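Local structure of transcriptional regulator kdgR (Escherichia coli, 1YSP) at residues T61-G64 with K65-A69; E97-L100 with P101-Q105; E116-E119 with E120-C124; Q78-G82 with V83-R87. The protein represses transcription of genes for the transport and catabolism of 2-keto-3-deoxygluconate and of the Entner-Doudoroff aldolase gene, the present chain being its C-terminal IclR-type domain. All coordinates share one frame; numbering follows the deposited sequence.

Contact 1: residues T61-G64 with K65-A69; sequences TAIG and KVLLA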
loop_
_atom_site.group_PDB
_atom_site.type_symbol
_atom_site.label_atom_id
_atom_site.label_comp_id
_atom_site.label_asym_id
_atom_site.label_seq_id
_atom_site.Cartn_x
_atom_site.Cartn_y
_atom_site.Cartn_z
ATOM N N THR A 61 0.149 -5.038 -5.726
ATOM C CA THR A 61 0.413 -4.756 -4.301
ATOM C C THR A 61 -0.531 -3.660 -3.810
ATOM O O THR A 61 -0.879 -2.779 -4.584
ATOM C CB THR A 61 1.888 -4.328 -4.043
ATOM O OG1 THR A 61 2.211 -3.121 -4.775
ATOM C CG2 THR A 61 2.815 -5.456 -4.428
ATOM N N ALA A 62 -0.957 -3.703 -2.540
ATOM C CA ALA A 62 -1.793 -2.669 -1.984
ATOM C C ALA A 62 -0.996 -1.327 -1.944
ATOM O O ALA A 62 -1.532 -0.276 -2.251
ATOM C CB ALA A 62 -2.336 -3.079 -0.561
ATOM N N ILE A 63 0.266 -1.404 -1.598
ATOM C CA ILE A 63 1.133 -0.163 -1.527
ATOM C C ILE A 63 1.327 0.438 -2.931
ATOM O O ILE A 63 1.326 1.667 -3.129
ATOM C CB ILE A 63 2.503 -0.505 -0.851
ATOM C CG1 ILE A 63 2.306 -0.726 0.683
ATOM C CG2 ILE A 63 3.554 0.617 -1.136
ATOM C CD1 ILE A 63 3.518 -1.452 1.349
ATOM N N GLY A 64 1.550 -0.429 -3.920
ATOM C CA GLY A 64 1.652 0.029 -5.314
ATOM C C GLY A 64 0.419 0.797 -5.724
ATOM O O GLY A 64 0.517 1.883 -6.307
ATOM N N LYS A 65 -0.757 0.266 -5.446
ATOM C CA LYS A 65 -1.977 0.979 -5.784
ATOM C C LYS A 65 -2.066 2.357 -5.138
ATOM O O LYS A 65 -2.490 3.338 -5.773
ATOM C CB LYS A 65 -3.206 0.190 -5.459
ATOM C CG LYS A 65 -3.261 -1.100 -6.373
ATOM C CD LYS A 65 -4.528 -1.886 -6.102
ATOM C CE LYS A 65 -4.315 -3.337 -6.631
ATOM N NZ LYS A 65 -5.469 -4.264 -6.250
ATOM N N VAL A 66 -1.692 2.440 -3.869
ATOM C CA VAL A 66 -1.825 3.756 -3.239
ATOM C C VAL A 66 -0.747 4.741 -3.686
ATOM O O VAL A 66 -0.995 5.945 -3.644
ATOM C CB VAL A 66 -1.930 3.711 -1.630
ATOM C CG1 VAL A 66 -3.081 2.738 -1.121
ATOM C CG2 VAL A 66 -0.625 3.473 -0.998
ATOM N N LEU A 67 0.411 4.258 -4.128
ATOM C CA LEU A 67 1.504 5.128 -4.660
ATOM C C LEU A 67 1.168 5.723 -6.028
ATOM O O LEU A 67 1.737 6.745 -6.436
ATOM C CB LEU A 67 2.807 4.381 -4.777
ATOM C CG LEU A 67 3.574 4.078 -3.497
ATOM C CD1 LEU A 67 4.560 2.932 -3.752
ATOM C CD2 LEU A 67 4.284 5.355 -2.980
ATOM N N LEU A 68 0.255 5.069 -6.716
ATOM C CA LEU A 68 -0.282 5.559 -8.001
ATOM C C LEU A 68 -1.593 6.291 -7.972
ATOM O O LEU A 68 -1.820 7.146 -8.854
ATOM C CB LEU A 68 -0.432 4.378 -8.999
ATOM C CG LEU A 68 0.848 3.593 -9.306
ATOM C CD1 LEU A 68 0.549 2.360 -10.274
ATOM C CD2 LEU A 68 2.025 4.453 -9.884
ATOM N N ALA A 69 -2.507 5.935 -7.051
ATOM C CA ALA A 69 -3.905 6.395 -7.102
ATOM C C ALA A 69 -4.131 7.909 -7.015
ATOM O O ALA A 69 -5.076 8.412 -7.599
ATOM C CB ALA A 69 -4.807 5.653 -6.100
#

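Contact 2: residues E97-L100 with P101-Q105; sequences EALL and PVLDQ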
loop_
_atom_site.group_PDB
_atom_site.type_symbol
_atom_site.label_atom_id
_atom_site.label_comp_id
_atom_site.label_asym_id
_atom_site.label_seq_id
_atom_site.Cartn_x
_atom_site.Cartn_y
_atom_site.Cartn_z
ATOM N N GLU A 97 -5.046 -0.525 -18.714
ATOM C CA GLU A 97 -6.444 -0.210 -18.964
ATOM C C GLU A 97 -7.359 -0.771 -17.889
ATOM O O GLU A 97 -8.279 -0.073 -17.440
ATOM C CB GLU A 97 -6.840 -0.745 -20.343
ATOM C CG GLU A 97 -6.192 -0.013 -21.542
ATOM C CD GLU A 97 -4.735 -0.446 -21.861
ATOM O OE1 GLU A 97 -4.209 -1.446 -21.292
ATOM O OE2 GLU A 97 -4.106 0.247 -22.688
ATOM N N ALA A 98 -7.094 -2.005 -17.437
ATOM C CA ALA A 98 -7.794 -2.584 -16.267
ATOM C C ALA A 98 -7.435 -1.923 -14.910
ATOM O O ALA A 98 -8.270 -1.875 -13.964
ATOM C CB ALA A 98 -7.616 -4.103 -16.209
ATOM N N LEU A 99 -6.210 -1.403 -14.790
ATOM C CA LEU A 99 -5.770 -0.851 -13.484
ATOM C C LEU A 99 -6.315 0.527 -13.172
ATOM O O LEU A 99 -6.569 0.854 -11.982
ATOM C CB LEU A 99 -4.211 -0.809 -13.406
ATOM C CG LEU A 99 -3.525 -0.389 -12.104
ATOM C CD1 LEU A 99 -3.824 -1.376 -10.979
ATOM C CD2 LEU A 99 -1.968 -0.278 -12.369
ATOM N N LEU A 100 -6.441 1.352 -14.217
ATOM C CA LEU A 100 -6.832 2.762 -14.008
ATOM C C LEU A 100 -8.183 2.878 -13.304
ATOM O O LEU A 100 -8.303 3.622 -12.320
ATOM C CB LEU A 100 -6.734 3.573 -15.307
ATOM C CG LEU A 100 -5.283 3.769 -15.827
ATOM C CD1 LEU A 100 -5.216 4.682 -17.061
ATOM C CD2 LEU A 100 -4.309 4.271 -14.811
ATOM N N PRO A 101 -9.198 2.090 -13.710
ATOM C CA PRO A 101 -10.448 2.104 -12.930
ATOM C C PRO A 101 -10.258 1.615 -11.480
ATOM O O PRO A 101 -10.920 2.103 -10.577
ATOM C CB PRO A 101 -11.381 1.149 -13.728
ATOM C CG PRO A 101 -10.874 1.226 -15.119
ATOM C CD PRO A 101 -9.344 1.224 -14.901
ATOM N N VAL A 102 -9.353 0.666 -11.246
ATOM C CA VAL A 102 -9.099 0.241 -9.853
ATOM C C VAL A 102 -8.504 1.420 -9.035
ATOM O O VAL A 102 -8.902 1.689 -7.881
ATOM C CB VAL A 102 -8.204 -1.016 -9.843
ATOM C CG1 VAL A 102 -7.638 -1.301 -8.448
ATOM C CG2 VAL A 102 -9.000 -2.238 -10.403
ATOM N N LEU A 103 -7.585 2.145 -9.652
ATOM C CA LEU A 103 -6.986 3.311 -8.995
ATOM C C LEU A 103 -8.028 4.389 -8.654
ATOM O O LEU A 103 -7.901 5.095 -7.627
ATOM C CB LEU A 103 -5.857 3.862 -9.845
ATOM C CG LEU A 103 -4.672 2.914 -10.090
ATOM C CD1 LEU A 103 -3.637 3.767 -10.801
ATOM C CD2 LEU A 103 -4.086 2.316 -8.823
ATOM N N ASP A 104 -9.044 4.526 -9.508
ATOM C CA ASP A 104 -10.180 5.426 -9.231
ATOM C C ASP A 104 -10.849 5.029 -7.917
ATOM O O ASP A 104 -11.127 5.894 -7.050
ATOM C CB ASP A 104 -11.250 5.390 -10.335
ATOM C CG ASP A 104 -10.821 6.044 -11.635
ATOM O OD1 ASP A 104 -9.867 6.824 -11.678
ATOM O OD2 ASP A 104 -11.476 5.720 -12.654
ATOM N N GLN A 105 -11.141 3.737 -7.764
ATOM C CA GLN A 105 -11.795 3.249 -6.550
ATOM C C GLN A 105 -10.872 3.437 -5.328
ATOM O O GLN A 105 -11.357 3.812 -4.233
ATOM C CB GLN A 105 -12.187 1.788 -6.698
ATOM C CG GLN A 105 -12.761 1.150 -5.468
ATOM C CD GLN A 105 -14.148 1.677 -5.161
ATOM O OE1 GLN A 105 -14.814 2.224 -6.056
ATOM N NE2 GLN A 105 -14.589 1.541 -3.909
#

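Contact 3: residues E116-E119 with E120-C124; sequences EEQE and EGLRC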
loop_
_atom_site.group_PDB
_atom_site.type_symbol
_atom_site.label_atom_id
_atom_site.label_comp_id
_atom_site.label_asym_id
_atom_site.label_seq_id
_atom_site.Cartn_x
_atom_site.Cartn_y
_atom_site.Cartn_z
ATOM N N GLU A 116 -5.487 -11.379 -2.773
ATOM C CA GLU A 116 -4.872 -12.549 -3.438
ATOM C C GLU A 116 -4.522 -12.293 -4.910
ATOM O O GLU A 116 -4.783 -13.131 -5.803
ATOM C CB GLU A 116 -5.799 -13.780 -3.311
ATOM C CG GLU A 116 -6.130 -14.138 -1.873
ATOM C CD GLU A 116 -7.090 -15.364 -1.811
ATOM O OE1 GLU A 116 -8.320 -15.187 -1.946
ATOM O OE2 GLU A 116 -6.565 -16.463 -1.619
ATOM N N GLU A 117 -3.974 -11.102 -5.157
ATOM C CA GLU A 117 -3.490 -10.719 -6.474
ATOM C C GLU A 117 -2.030 -11.098 -6.711
ATOM O O GLU A 117 -1.633 -11.300 -7.843
ATOM C CB GLU A 117 -3.727 -9.209 -6.678
ATOM C CG GLU A 117 -5.206 -8.858 -6.783
ATOM C CD GLU A 117 -5.484 -7.420 -6.458
ATOM O OE1 GLU A 117 -4.881 -6.554 -7.117
ATOM O OE2 GLU A 117 -6.219 -7.156 -5.491
ATOM N N GLN A 118 -1.221 -11.194 -5.649
ATOM C CA GLN A 118 0.166 -11.675 -5.776
ATOM C C GLN A 118 0.316 -13.162 -5.484
ATOM O O GLN A 118 1.067 -13.865 -6.170
ATOM C CB GLN A 118 1.098 -10.937 -4.808
ATOM C CG GLN A 118 1.417 -9.537 -5.142
ATOM C CD GLN A 118 2.580 -9.037 -4.293
ATOM O OE1 GLN A 118 3.687 -8.877 -4.787
ATOM N NE2 GLN A 118 2.329 -8.806 -3.007
ATOM N N GLU A 119 -0.395 -13.627 -4.468
ATOM C CA GLU A 119 -0.219 -14.971 -3.953
ATOM C C GLU A 119 -1.542 -15.444 -3.395
ATOM O O GLU A 119 -2.215 -14.717 -2.646
ATOM C CB GLU A 119 0.846 -14.946 -2.853
ATOM C CG GLU A 119 1.511 -16.276 -2.585
ATOM C CD GLU A 119 2.772 -16.116 -1.758
ATOM O OE1 GLU A 119 3.075 -17.029 -0.960
ATOM O OE2 GLU A 119 3.444 -15.066 -1.896
ATOM N N GLU A 120 -1.952 -16.646 -3.775
ATOM C CA GLU A 120 -3.145 -17.229 -3.150
ATOM C C GLU A 120 -2.965 -17.230 -1.623
ATOM O O GLU A 120 -1.864 -17.444 -1.109
ATOM C CB GLU A 120 -3.433 -18.649 -3.675
ATOM C CG GLU A 120 -3.774 -18.689 -5.157
ATOM C CD GLU A 120 -2.551 -18.694 -6.081
ATOM O OE1 GLU A 120 -1.401 -18.440 -5.613
ATOM O OE2 GLU A 120 -2.752 -18.975 -7.298
ATOM N N GLY A 121 -4.030 -16.898 -0.917
ATOM C CA GLY A 121 -3.999 -16.942 0.533
ATOM C C GLY A 121 -3.365 -15.742 1.199
ATOM O O GLY A 121 -3.286 -15.701 2.436
ATOM N N LEU A 122 -2.917 -14.760 0.401
ATOM C CA LEU A 122 -2.331 -13.527 0.980
ATOM C C LEU A 122 -3.191 -12.282 0.663
ATOM O O LEU A 122 -3.516 -12.031 -0.502
ATOM C CB LEU A 122 -0.874 -13.337 0.502
ATOM C CG LEU A 122 -0.132 -12.012 0.761
ATOM C CD1 LEU A 122 0.415 -12.022 2.199
ATOM C CD2 LEU A 122 1.027 -11.765 -0.239
ATOM N N ARG A 123 -3.573 -11.521 1.691
ATOM C CA ARG A 123 -4.300 -10.288 1.447
ATOM C C ARG A 123 -3.616 -9.145 2.190
ATOM O O ARG A 123 -3.088 -9.356 3.283
ATOM C CB ARG A 123 -5.761 -10.397 1.836
ATOM C CG ARG A 123 -6.527 -9.197 1.332
ATOM C CD ARG A 123 -7.866 -8.937 1.961
ATOM N NE ARG A 123 -8.936 -9.802 1.530
ATOM C CZ ARG A 123 -10.136 -9.385 1.124
ATOM N NH1 ARG A 123 -10.425 -8.089 1.011
ATOM N NH2 ARG A 123 -11.059 -10.281 0.817
ATOM N N CYS A 124 -3.608 -7.965 1.575
ATOM C CA CYS A 124 -2.987 -6.770 2.172
ATOM C C CYS A 124 -3.908 -5.584 1.980
ATOM O O CYS A 124 -4.721 -5.540 1.021
ATOM C CB CYS A 124 -1.600 -6.511 1.546
ATOM S SG CYS A 124 -0.360 -7.751 2.038
HETATM O O HOH W 1 -1.550 -11.502 -2.641
HETATM O O HOH W 2 0.150 -16.955 0.785
#

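Contact 4: residues Q78-G82 with V83-R87; sequences QILEG and VEYKR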
loop_
_atom_site.group_PDB
_atom_site.type_symbol
_atom_site.label_atom_id
_atom_site.label_comp_id
_atom_site.label_asym_id
_atom_site.label_seq_id
_atom_site.Cartn_x
_atom_site.Cartn_y
_atom_site.Cartn_z
ATOM N N GLN A 78 2.781 7.094 -17.774
ATOM C CA GLN A 78 4.261 7.158 -17.941
ATOM C C GLN A 78 5.023 6.110 -17.115
ATOM O O GLN A 78 5.820 5.326 -17.659
ATOM C CB GLN A 78 4.774 8.575 -17.628
ATOM C CG GLN A 78 6.307 8.710 -17.556
ATOM C CD GLN A 78 6.815 10.164 -17.351
ATOM O OE1 GLN A 78 6.291 10.937 -16.518
ATOM N NE2 GLN A 78 7.875 10.520 -18.095
ATOM N N ILE A 79 4.790 6.102 -15.802
ATOM C CA ILE A 79 5.388 5.091 -14.916
ATOM C C ILE A 79 5.092 3.663 -15.447
ATOM O O ILE A 79 5.976 2.818 -15.538
ATOM C CB ILE A 79 4.860 5.250 -13.470
ATOM C CG1 ILE A 79 5.296 6.594 -12.855
ATOM C CG2 ILE A 79 5.336 4.089 -12.598
ATOM C CD1 ILE A 79 4.383 7.088 -11.707
ATOM N N LEU A 80 3.841 3.400 -15.826
ATOM C CA LEU A 80 3.442 2.041 -16.205
ATOM C C LEU A 80 3.839 1.616 -17.629
ATOM O O LEU A 80 3.744 0.433 -17.995
ATOM C CB LEU A 80 1.939 1.873 -16.019
ATOM C CG LEU A 80 1.455 2.018 -14.576
ATOM C CD1 LEU A 80 -0.064 1.936 -14.629
ATOM C CD2 LEU A 80 2.080 0.949 -13.718
ATOM N N GLU A 81 4.342 2.566 -18.411
ATOM C CA GLU A 81 4.760 2.266 -19.806
ATOM C C GLU A 81 5.711 1.093 -19.952
ATOM O O GLU A 81 5.548 0.258 -20.845
ATOM C CB GLU A 81 5.402 3.512 -20.430
ATOM C CG GLU A 81 4.414 4.342 -21.167
ATOM C CD GLU A 81 4.146 3.800 -22.556
ATOM O OE1 GLU A 81 4.786 4.300 -23.518
ATOM O OE2 GLU A 81 3.312 2.871 -22.690
ATOM N N GLY A 82 6.696 1.033 -19.061
ATOM C CA GLY A 82 7.739 0.019 -19.120
ATOM C C GLY A 82 7.362 -1.358 -18.574
ATOM O O GLY A 82 7.990 -2.367 -18.936
ATOM N N VAL A 83 6.295 -1.396 -17.769
ATOM C CA VAL A 83 5.881 -2.591 -17.044
ATOM C C VAL A 83 5.450 -3.706 -17.982
ATOM O O VAL A 83 4.651 -3.477 -18.894
ATOM C CB VAL A 83 4.739 -2.251 -16.036
ATOM C CG1 VAL A 83 4.294 -3.506 -15.291
ATOM C CG2 VAL A 83 5.222 -1.187 -15.015
ATOM N N GLU A 84 5.979 -4.910 -17.751
ATOM C CA GLU A 84 5.471 -6.141 -18.365
ATOM C C GLU A 84 4.513 -6.822 -17.363
ATOM O O GLU A 84 4.909 -7.364 -16.306
ATOM C CB GLU A 84 6.604 -7.106 -18.765
ATOM C CG GLU A 84 6.100 -8.494 -19.339
ATOM C CD GLU A 84 7.208 -9.306 -20.009
ATOM O OE1 GLU A 84 6.934 -10.125 -20.960
ATOM O OE2 GLU A 84 8.370 -9.099 -19.570
ATOM N N TYR A 85 3.222 -6.758 -17.651
ATOM C CA TYR A 85 2.267 -7.347 -16.707
ATOM C C TYR A 85 2.380 -8.877 -16.692
ATOM O O TYR A 85 2.528 -9.489 -17.726
ATOM C CB TYR A 85 0.826 -6.888 -17.057
ATOM C CG TYR A 85 0.587 -5.418 -16.786
ATOM C CD1 TYR A 85 0.087 -5.016 -15.545
ATOM C CD2 TYR A 85 0.814 -4.443 -17.768
ATOM C CE1 TYR A 85 -0.185 -3.716 -15.273
ATOM C CE2 TYR A 85 0.572 -3.096 -17.504
ATOM C CZ TYR A 85 0.076 -2.739 -16.227
ATOM O OH TYR A 85 -0.245 -1.467 -15.883
ATOM N N LYS A 86 2.317 -9.466 -15.511
ATOM C CA LYS A 86 2.337 -10.916 -15.338
ATOM C C LYS A 86 1.145 -11.375 -14.491
ATOM O O LYS A 86 0.841 -10.793 -13.439
ATOM C CB LYS A 86 3.691 -11.319 -14.707
ATOM C CG LYS A 86 4.831 -10.901 -15.605
ATOM C CD LYS A 86 6.150 -11.481 -15.178
ATOM C CE LYS A 86 7.207 -10.945 -16.113
ATOM N NZ LYS A 86 8.507 -11.696 -15.969
ATOM N N ARG A 87 0.446 -12.419 -14.941
ATOM C CA ARG A 87 -0.692 -12.946 -14.224
ATOM C C ARG A 87 -0.193 -13.920 -13.154
ATOM O O ARG A 87 0.181 -15.070 -13.467
ATOM C CB ARG A 87 -1.636 -13.675 -15.194
ATOM C CG ARG A 87 -2.982 -14.056 -14.559
ATOM C CD ARG A 87 -4.043 -13.022 -14.903
ATOM N NE ARG A 87 -5.362 -13.466 -14.470
ATOM C CZ ARG A 87 -6.305 -13.906 -15.302
ATOM N NH1 ARG A 87 -6.083 -13.929 -16.610
ATOM N NH2 ARG A 87 -7.474 -14.294 -14.823
HETATM O O HOH W 3 2.989 -1.595 -19.999
#

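Contact 1: residues T61-G64 with K65-A69
Ile63 and Leu67 stand one turn apart and run side by side in the same direction, and CG2 of Ile63 meets CD1 of Leu67 at 3.6 Å. The branch that touches is the one opposite the backbone N of Ile63, since CG1 takes the place beside that N (chi1 -73°). Leu67 also lays its CG against Ile63 O at 3.3 Å, over the carbonyl that accepts from Leu67 N at 2.9 Å. This is the tight side, and it faces Tyr36 and Ile34 of strand 33-40. The segment is the opening of helix 62-69, with Thr61 as its N-cap: Thr61 OG1 accepts from Gly64 N at 2.9 Å, the N-H...O angle being 136°, and is also hydrogen-bonded to Pro57 O. Gly64 has no side chain, and its CA lies close beside the capping hydroxyl. No side of this contact faces solvent; the contrast is with Lys65, whose extended chain touches 61-64 only through Thr61 O, 3.4 Å from Lys65 CG, and nearby backbone atoms. The ammonium group extends past the first turn to a salt bridge with Glu117 and a hydrogen bond to Glu113 O.

Contact 2: residues E97-L100 with P101-Q105
Leu99 and Leu103 form the apolar centre, their side chains crossing at a slant with CG of Leu99 4.0 Å from CG of Leu103. Leu99 swings its CG opposite the backbone N (chi1 -175°), whereas Leu103 keeps its own beside the N (chi1 -62°), which accounts for the unequal directions. A second leucine closes on the same residue: CD2 of Leu100 lies 4.1 Å from CD1 of Leu103. Together the three reach helix 73-80, Leu99 at Leu80, Leu100 at Val76 and Lys77, and Leu103 at Arg73. Beneath them the backbone is well bonded, Leu103 N to Leu99 O at 2.9 Å and Asp104 N to Leu100 O at 3.0 Å. On the exposed flank Pro101 interrupts the series, because its nitrogen has no hydrogen to give; its CD instead sits 3.0 Å from Glu97 O, and the helix is kinked here. Farther out, the carboxylate of Asp104 lies at the exposed edge, where OD1 makes a salt bridge with Arg73. The pattern is that of an amphipathic helix with a proline kink, helix 96-109, whose leucine face packs on two other helices, 62-69 and 73-80.

Contact 3: residues E116-E119 with E120-C124
The backbone N of Gly121 donates to Glu116 OE2 at 2.7 Å, the shortest polar bond of the contact, with an N-H...O angle of 156°. Glu116 OE2 receives it on the anti lone pair, the one turned away from OE1. The Glu116 side chain reaches Gly121 N by staying extended beyond CG, and CG itself rests 3.6 Å from Leu122 O. That carbonyl has further neighbours: Glu116 N gives it a weak bond at 3.1 Å, and a water lies 3.0 Å from Leu122 O and equally close to Glu119 N, from which it accepts. The residues from Glu119 to Leu122 make a type II beta turn, closed by Leu122 N to Glu119 O at 3.1 Å. The donor stands well above the carbonyl plane, 42° out of it, and not on a lone pair. Gly121 occupies the third position of the turn with a positive phi of 81°, a value easily reached without a side chain. The turn is part of the connection between strands 112-115 and 123-130, neighbours in the antiparallel sheet. Across the turn the carbon chains touch loosely, Leu122 CB and CD2 each 4.1 Å from Glu119 CB. A second water spans the rim, firmly bonded to Glu120 O and only weakly to Glu119 OE1. Among the polar atoms covered here, Glu120 N has no partner in the model. Glu117 turns the other way, toward the interior, where OE1 forms a salt bridge with Lys65 and OE2 accepts a hydrogen bond from Asn115 N.

Contact 4: residues Q78-G82 with V83-R87
The Leu80 side chain meets Tyr85 OH along its whole length and the Val83 side chain only at CD2. Its CB lies 4.0 Å from Tyr85 OH, with CG about as far. Of the methyls, CD1 comes to 3.6 Å from Tyr85 OH, while CD2 touches both that hydroxyl and Val83 CG2, the latter at 4.0 Å. Leu80 and Val83 point the same way, side by side, but Tyr85 crosses Leu80 at about a right angle, with its hydroxyl as the touching end. That hydroxyl is hydrogen-bonded to Thr96 OG1. Val83 splits its methyls: CG2, beside the backbone N, goes to the leucine, and CG1, opposite that N (chi1 179°), sits 4.2 Å above the Tyr85 ring, over its centre. On the backbone, Val83 N donates to Leu80 O at 3.1 Å, from 62° out of the carbonyl plane. A water also bridges the turn, donating to Leu80 O (2.9 Å) and Val83 O (2.7 Å), though more acceptors lie in reach than it has protons. These features mark the C-terminal exit of helix 73-80, where an i to i+3 backbone bond and an apolar cluster that also includes Leu99, Tyr59 and Leu68 lead the chain toward helix 96-109.

Overall arrangement
Contact 1 is the core member: all its touching residues are buried, and its centre lies about 5 Å from the centre of the chain, whereas contacts 3 and 4 lie at the surface and contact 2 is between. Contacts 1, 2 and 4 join through three helices: Leu68 meets Leu103 and also Ile79 and Leu80, and Leu99 reaches Leu80 and Tyr85. Their links are apolar. Contact 3 belongs instead to the sheet's edge and is tied to contact 1 by the Lys65 to Glu117 salt bridge, while remaining about 6 Å at nearest atoms from contacts 2 and 4. It is mainly carboxylate, turn and water chemistry; contact 4, also at the surface, keeps an apolar cluster beside a water-bridged turn.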